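Local coordinates for protein endo-beta-1,4-glucanase (Bacillus licheniformis, PDB 2JEN) that hydrolyses beta-1,4-glucan backbones, notably that of the plant cell-wall polysaccharide xyloglucan, as a glycoside hydrolase of family 12, at residues Lys44-Phe49 with Pro90-Gly95; Ser113-Ile118 with Asn214-Thr219. The protein carries 1 engineered substitution. All coordinates share one frame; numbering follows the deposited sequence. Where two conformers were deposited one is given.

In the fold
Following the chain from its N terminus, contact 1 comes first: strand 46-49 pairs with strand 91-95 and closes a loop of some forty residues that includes strands 62-67 and 72-79 of the other sheet. Contact 2 opens later, where the turn ahead of strand 118-128 meets the start of helix 215-225, and it closes a longer loop of 95 residues, mostly strand. The two are in series, neither nested nor crossed, and their centres lie about 20 Å apart. Contact 1 builds one side of the mixed sheet of this beta-sandwich, beside the bound glycan, whereas contact 2 fastens the helix to the edge of the six-stranded antiparallel sheet.

Contact 1: Lys44-Phe49 with Pro90-Gly95; sequences KKYYIF and PSIVSG. With SO4 (sulfate ion), chain H.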
loop_
_atom_site.group_PDB
_atom_site.type_symbol
_atom_site.label_atom_id
_atom_site.label_comp_id
_atom_site.label_asym_id
_atom_site.label_seq_id
_atom_site.Cartn_x
_atom_site.Cartn_y
_atom_site.Cartn_z
ATOM N N LYS A 44 -13.858 24.663 9.996
ATOM C CA LYS A 44 -14.631 24.167 8.868
ATOM C C LYS A 44 -14.981 25.248 7.826
ATOM O O LYS A 44 -15.845 25.021 7.001
ATOM C CB LYS A 44 -15.864 23.364 9.259
ATOM C CG LYS A 44 -15.599 22.153 10.125
ATOM C CD LYS A 44 -16.827 21.338 10.411
ATOM C CE LYS A 44 -17.337 20.523 9.242
ATOM N NZ LYS A 44 -18.551 19.689 9.544
ATOM N N LYS A 45 -14.235 26.342 7.802
ATOM C CA LYS A 45 -14.389 27.343 6.727
ATOM C C LYS A 45 -13.874 26.796 5.403
ATOM O O LYS A 45 -14.363 27.164 4.344
ATOM C CB LYS A 45 -13.601 28.607 7.082
ATOM C CG LYS A 45 -13.815 29.779 6.127
ATOM C CD LYS A 45 -12.913 30.949 6.522
ATOM C CE LYS A 45 -12.951 32.036 5.450
ATOM N NZ LYS A 45 -12.060 33.198 5.736
ATOM N N TYR A 46 -12.899 25.910 5.484
ATOM C CA TYR A 46 -12.295 25.307 4.289
ATOM C C TYR A 46 -12.255 23.817 4.434
ATOM O O TYR A 46 -12.258 23.280 5.543
ATOM C CB TYR A 46 -10.853 25.781 4.124
ATOM C CG TYR A 46 -10.612 27.271 4.226
ATOM C CD1 TYR A 46 -11.249 28.182 3.393
ATOM C CD2 TYR A 46 -9.707 27.766 5.140
ATOM C CE1 TYR A 46 -10.970 29.550 3.484
ATOM C CE2 TYR A 46 -9.439 29.102 5.242
ATOM C CZ TYR A 46 -10.067 29.989 4.408
ATOM O OH TYR A 46 -9.787 31.345 4.508
ATOM N N TYR A 47 -12.116 23.137 3.304
ATOM C CA TYR A 47 -11.633 21.736 3.341
ATOM C C TYR A 47 -10.758 21.455 2.177
ATOM O O TYR A 47 -10.951 21.978 1.081
ATOM C CB TYR A 47 -12.780 20.713 3.409
ATOM C CG TYR A 47 -13.857 20.830 2.345
ATOM C CD1 TYR A 47 -14.952 21.658 2.524
ATOM C CD2 TYR A 47 -13.803 20.068 1.170
ATOM C CE1 TYR A 47 -15.946 21.719 1.559
ATOM C CE2 TYR A 47 -14.830 20.138 0.223
ATOM C CZ TYR A 47 -15.877 20.985 0.414
ATOM O OH TYR A 47 -16.904 21.020 -0.511
ATOM N N ILE A 48 -9.756 20.632 2.418
ATOM C CA ILE A 48 -8.991 20.017 1.349
ATOM C C ILE A 48 -9.864 18.867 0.844
ATOM O O ILE A 48 -10.419 18.108 1.625
ATOM C CB ILE A 48 -7.593 19.511 1.807
ATOM C CG1 ILE A 48 -6.875 20.537 2.713
ATOM C CG2 ILE A 48 -6.764 19.150 0.604
ATOM C CD1 ILE A 48 -5.549 20.061 3.274
ATOM N N PHE A 49 -9.944 18.758 -0.459
ATOM C CA PHE A 49 -10.877 17.846 -1.120
ATOM C C PHE A 49 -10.151 16.941 -2.117
ATOM O O PHE A 49 -9.472 17.418 -3.030
ATOM C CB PHE A 49 -11.916 18.705 -1.867
ATOM C CG PHE A 49 -13.068 17.949 -2.496
ATOM C CD1 PHE A 49 -13.639 16.836 -1.900
ATOM C CD2 PHE A 49 -13.624 18.423 -3.658
ATOM C CE1 PHE A 49 -14.724 16.191 -2.488
ATOM C CE2 PHE A 49 -14.687 17.756 -4.245
ATOM C CZ PHE A 49 -15.237 16.663 -3.662
ATOM N N PRO A 90 -7.456 17.894 -7.093
ATOM C CA PRO A 90 -7.233 18.041 -5.647
ATOM C C PRO A 90 -7.111 19.534 -5.352
ATOM O O PRO A 90 -6.477 20.279 -6.111
ATOM C CB PRO A 90 -5.901 17.296 -5.403
ATOM C CG PRO A 90 -5.216 17.307 -6.782
ATOM C CD PRO A 90 -6.367 17.182 -7.767
ATOM N N SER A 91 -7.728 19.974 -4.265
ATOM C CA SER A 91 -7.987 21.379 -4.084
ATOM C C SER A 91 -8.401 21.689 -2.672
ATOM O O SER A 91 -8.777 20.801 -1.897
ATOM C CB SER A 91 -9.088 21.805 -5.051
ATOM O OG SER A 91 -10.163 20.879 -5.023
ATOM N N ILE A 92 -8.302 22.981 -2.331
ATOM C CA ILE A 92 -8.974 23.546 -1.170
ATOM C C ILE A 92 -10.245 24.226 -1.636
ATOM O O ILE A 92 -10.206 24.993 -2.590
ATOM C CB ILE A 92 -8.090 24.557 -0.422
ATOM C CG1 ILE A 92 -6.763 23.926 -0.034
ATOM C CG2 ILE A 92 -8.846 25.122 0.779
ATOM C CD1 ILE A 92 -5.698 24.964 0.455
ATOM N N VAL A 93 -11.342 23.994 -0.917
ATOM C CA VAL A 93 -12.667 24.572 -1.212
ATOM C C VAL A 93 -12.999 25.537 -0.110
ATOM O O VAL A 93 -13.006 25.167 1.063
ATOM C CB VAL A 93 -13.756 23.475 -1.335
ATOM C CG1 VAL A 93 -15.165 24.059 -1.481
ATOM C CG2 VAL A 93 -13.430 22.540 -2.480
ATOM N N SER A 94 -13.438 26.741 -0.477
ATOM C CA SER A 94 -14.258 27.621 0.355
ATOM C C SER A 94 -15.589 27.878 -0.287
ATOM O O SER A 94 -15.622 28.251 -1.447
ATOM C CB SER A 94 -13.513 28.942 0.556
ATOM O OG SER A 94 -14.191 29.689 1.557
ATOM N N GLY A 95 -16.671 27.678 0.441
ATOM C CA GLY A 95 -18.000 27.848 -0.090
ATOM C C GLY A 95 -18.641 26.563 -0.483
ATOM O O GLY A 95 -18.630 25.582 0.271
HETATM S S SO4 H . -18.998 19.875 13.336
HETATM O O1 SO4 H . -19.743 19.245 14.437
HETATM O O2 SO4 H . -19.290 19.195 12.069
HETATM O O3 SO4 H . -19.460 21.262 13.232
HETATM O O4 SO4 H . -17.572 19.862 13.491
HETATM O O HOH W 1 -18.866 22.844 0.228
#
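Val93 and Tyr47 form an antiparallel hydrogen-bonded pair: Val93 N gives a nearly straight bond of 2.9 Å to Tyr47 O, and Tyr47 N returns one to Val93 O. Two residues on, Phe49 N donates to Ser91 O at 2.8 Å, while the reciprocal bond from Ser91 N to Phe49 O is weak. These bonds join neighbouring strands in the mixed sheet of the family 12 beta-sandwich. At the start of strand 46-49, Lys45 and Tyr46 together face Phe41, a classic beta bulge on its other side.

Ile48 and Ile92 occupy the face shared with Tyr46, and these branched aliphatic residues suit an interior where Met73 of the second sheet touches both. Tyr46 turns its ring edge to Ser94 CB, 3.7 Å from CD1, and its hydroxyl bonds to Asp257. The opposite face carries Phe49, whose side chain comes within about 4 Å, between nearest atoms, of a bound xylose.

On that same face Tyr47 takes the crowded position between backbone N and carbonyl carbon (chi1 53°), which lays its ring alongside Val93. Val93 CB sits over the ring as a CH-pi contact, 3.9 Å from the centroid, and a water links Tyr47 OH to Gly95 O.

Contact 2: Ser113-Ile118 with Asn214-Thr219; sequences SDQKNI and NIRDFT
Arg216 lays its guanidinium across the side-chain oxygen of Asn117, so that OD1 stands over the centre of the flat group, 3.1 Å from CZ. The angles to the guanidinium nitrogens are poor for hydrogen bonds, and the attraction is probably electrostatic, a partial negative charge over a delocalised positive one. The bond that fixes the group is made at its edge: NH1 donates to Gln115 O at 2.9 Å, with the acceptor almost exactly in the guanidinium plane. The side chain runs extended as far as CD and then bends at chi3 (76°), swinging its charged end to the turn; a long, flexible arginine suits this reach. On the way CD passes 3.4 Å from Lys116 O.

Asn214 is the N-cap of the helix, and asparagine serves here because its amide can both accept and donate. OD1 takes the capping bond from Arg216 N and, from the opposite face of its plane, a bond of 3.0 Å from Ile118 N. ND2 donates to Asn117 OD1, a hydrogen bond that also holds this oxygen over the arginine. Ile215 N completes the join by donating to Ile118 O at 2.9 Å.

Beneath these polar groups Ile118 and Ile215 meet through their CB atoms. Ile215 thus packs on Ile118 of strand 118-128, in the six-stranded sheet, and on Ile158 of strand 154-163, in the mixed sheet, and the first turn of helix 215-225 lies against both.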
loop_
_atom_site.group_PDB
_atom_site.type_symbol
_atom_site.label_atom_id
_atom_site.label_comp_id
_atom_site.label_asym_id
_atom_site.label_seq_id
_atom_site.Cartn_x
_atom_site.Cartn_y
_atom_site.Cartn_z
ATOM N N SER A 113 -23.330 42.282 -7.390
ATOM C CA SER A 113 -23.812 43.667 -7.252
ATOM C C SER A 113 -23.607 44.246 -5.846
ATOM O O SER A 113 -23.692 45.473 -5.656
ATOM C CB SER A 113 -25.278 43.753 -7.644
ATOM O OG SER A 113 -26.075 42.883 -6.886
ATOM N N ASP A 114 -23.300 43.405 -4.860
ATOM C CA ASP A 114 -22.921 43.900 -3.532
ATOM C C ASP A 114 -21.485 44.372 -3.465
ATOM O O ASP A 114 -21.098 45.015 -2.498
ATOM C CB ASP A 114 -23.263 42.874 -2.465
ATOM C CG ASP A 114 -24.764 42.745 -2.271
ATOM O OD1 ASP A 114 -25.478 43.758 -2.500
ATOM O OD2 ASP A 114 -25.244 41.684 -1.879
ATOM N N GLN A 115 -20.696 44.054 -4.494
ATOM C CA GLN A 115 -19.352 44.599 -4.710
ATOM C C GLN A 115 -18.421 44.340 -3.541
ATOM O O GLN A 115 -17.555 45.147 -3.244
ATOM C CB GLN A 115 -19.371 46.110 -5.073
ATOM C CG GLN A 115 -19.819 46.409 -6.509
ATOM C CD GLN A 115 -18.820 45.971 -7.573
ATOM O OE1 GLN A 115 -17.648 46.368 -7.570
ATOM N NE2 GLN A 115 -19.290 45.172 -8.506
ATOM N N LYS A 116 -18.517 43.154 -2.921
ATOM C CA LYS A 116 -17.547 42.808 -1.873
ATOM C C LYS A 116 -16.186 42.480 -2.449
ATOM O O LYS A 116 -16.062 41.944 -3.565
ATOM C CB LYS A 116 -18.051 41.651 -1.021
ATOM C CG LYS A 116 -19.393 41.947 -0.423
ATOM C CD LYS A 116 -19.601 41.353 0.951
ATOM C CE LYS A 116 -20.596 42.202 1.719
ATOM N NZ LYS A 116 -21.657 42.755 0.804
ATOM N N ASN A 117 -15.149 42.814 -1.694
ATOM C CA ASN A 117 -13.814 42.373 -2.008
ATOM C C ASN A 117 -13.776 40.887 -1.668
ATOM O O ASN A 117 -14.336 40.474 -0.670
ATOM C CB ASN A 117 -12.799 43.163 -1.210
ATOM C CG ASN A 117 -12.818 44.600 -1.600
ATOM O OD1 ASN A 117 -12.655 44.898 -2.769
ATOM N ND2 ASN A 117 -13.118 45.500 -0.643
ATOM N N ILE A 118 -13.136 40.107 -2.512
ATOM C CA ILE A 118 -12.933 38.672 -2.247
ATOM C C ILE A 118 -11.415 38.470 -2.329
ATOM O O ILE A 118 -10.839 38.269 -3.395
ATOM C CB ILE A 118 -13.676 37.792 -3.228
ATOM C CG1 ILE A 118 -15.166 38.113 -3.242
ATOM C CG2 ILE A 118 -13.412 36.318 -2.881
ATOM C CD1 ILE A 118 -15.942 37.365 -4.282
ATOM N N ASN A 214 -7.625 39.966 -5.666
ATOM C CA ASN A 214 -8.993 40.282 -5.322
ATOM C C ASN A 214 -9.865 39.789 -6.463
ATOM O O ASN A 214 -9.755 40.270 -7.602
ATOM C CB ASN A 214 -9.172 41.790 -5.159
ATOM C CG ASN A 214 -10.538 42.175 -4.689
ATOM O OD1 ASN A 214 -11.475 41.387 -4.630
ATOM N ND2 ASN A 214 -10.695 43.478 -4.384
ATOM N N ILE A 215 -10.672 38.767 -6.200
ATOM C CA ILE A 215 -11.508 38.177 -7.265
ATOM C C ILE A 215 -12.407 39.238 -7.913
ATOM O O ILE A 215 -12.731 39.153 -9.104
ATOM C CB ILE A 215 -12.311 36.969 -6.750
ATOM C CG1 ILE A 215 -11.399 35.880 -6.190
ATOM C CG2 ILE A 215 -13.206 36.389 -7.836
ATOM C CD1 ILE A 215 -10.248 35.548 -7.043
ATOM N N ARG A 216 -12.771 40.256 -7.142
ATOM C CA ARG A 216 -13.604 41.326 -7.687
ATOM C C ARG A 216 -12.942 42.035 -8.854
ATOM O O ARG A 216 -13.637 42.552 -9.747
ATOM C CB ARG A 216 -13.945 42.313 -6.576
ATOM C CG ARG A 216 -15.034 43.329 -6.977
ATOM C CD ARG A 216 -15.318 44.318 -5.876
ATOM N NE ARG A 216 -14.246 45.273 -5.838
ATOM C CZ ARG A 216 -14.186 46.320 -5.012
ATOM N NH1 ARG A 216 -15.111 46.507 -4.095
ATOM N NH2 ARG A 216 -13.154 47.131 -5.079
ATOM N N ASP A 217 -11.621 42.112 -8.877
ATOM C CA ASP A 217 -10.951 42.719 -10.032
ATOM C C ASP A 217 -11.250 41.923 -11.309
ATOM O O ASP A 217 -11.351 42.493 -12.407
ATOM C CB ASP A 217 -9.439 42.742 -9.831
ATOM C CG ASP A 217 -8.963 43.617 -8.675
ATOM O OD1 ASP A 217 -9.742 44.462 -8.198
ATOM O OD2 ASP A 217 -7.753 43.503 -8.344
ATOM N N PHE A 218 -11.310 40.600 -11.190
ATOM C CA PHE A 218 -11.545 39.723 -12.332
ATOM C C PHE A 218 -13.019 39.729 -12.738
ATOM O O PHE A 218 -13.345 39.813 -13.944
ATOM C CB PHE A 218 -11.047 38.303 -11.997
ATOM C CG PHE A 218 -9.576 38.249 -11.806
ATOM C CD1 PHE A 218 -9.010 38.620 -10.596
ATOM C CD2 PHE A 218 -8.720 37.880 -12.856
ATOM C CE1 PHE A 218 -7.622 38.640 -10.436
ATOM C CE2 PHE A 218 -7.378 37.884 -12.698
ATOM C CZ PHE A 218 -6.809 38.259 -11.457
ATOM N N THR A 219 -13.938 39.672 -11.783
ATOM C CA THR A 219 -15.357 39.722 -12.131
ATOM C C THR A 219 -15.731 41.113 -12.688
ATOM O O THR A 219 -16.561 41.188 -13.579
ATOM C CB THR A 219 -16.251 39.322 -10.944
ATOM O OG1 THR A 219 -16.010 40.172 -9.800
ATOM C CG2 THR A 219 -16.001 37.858 -10.560
#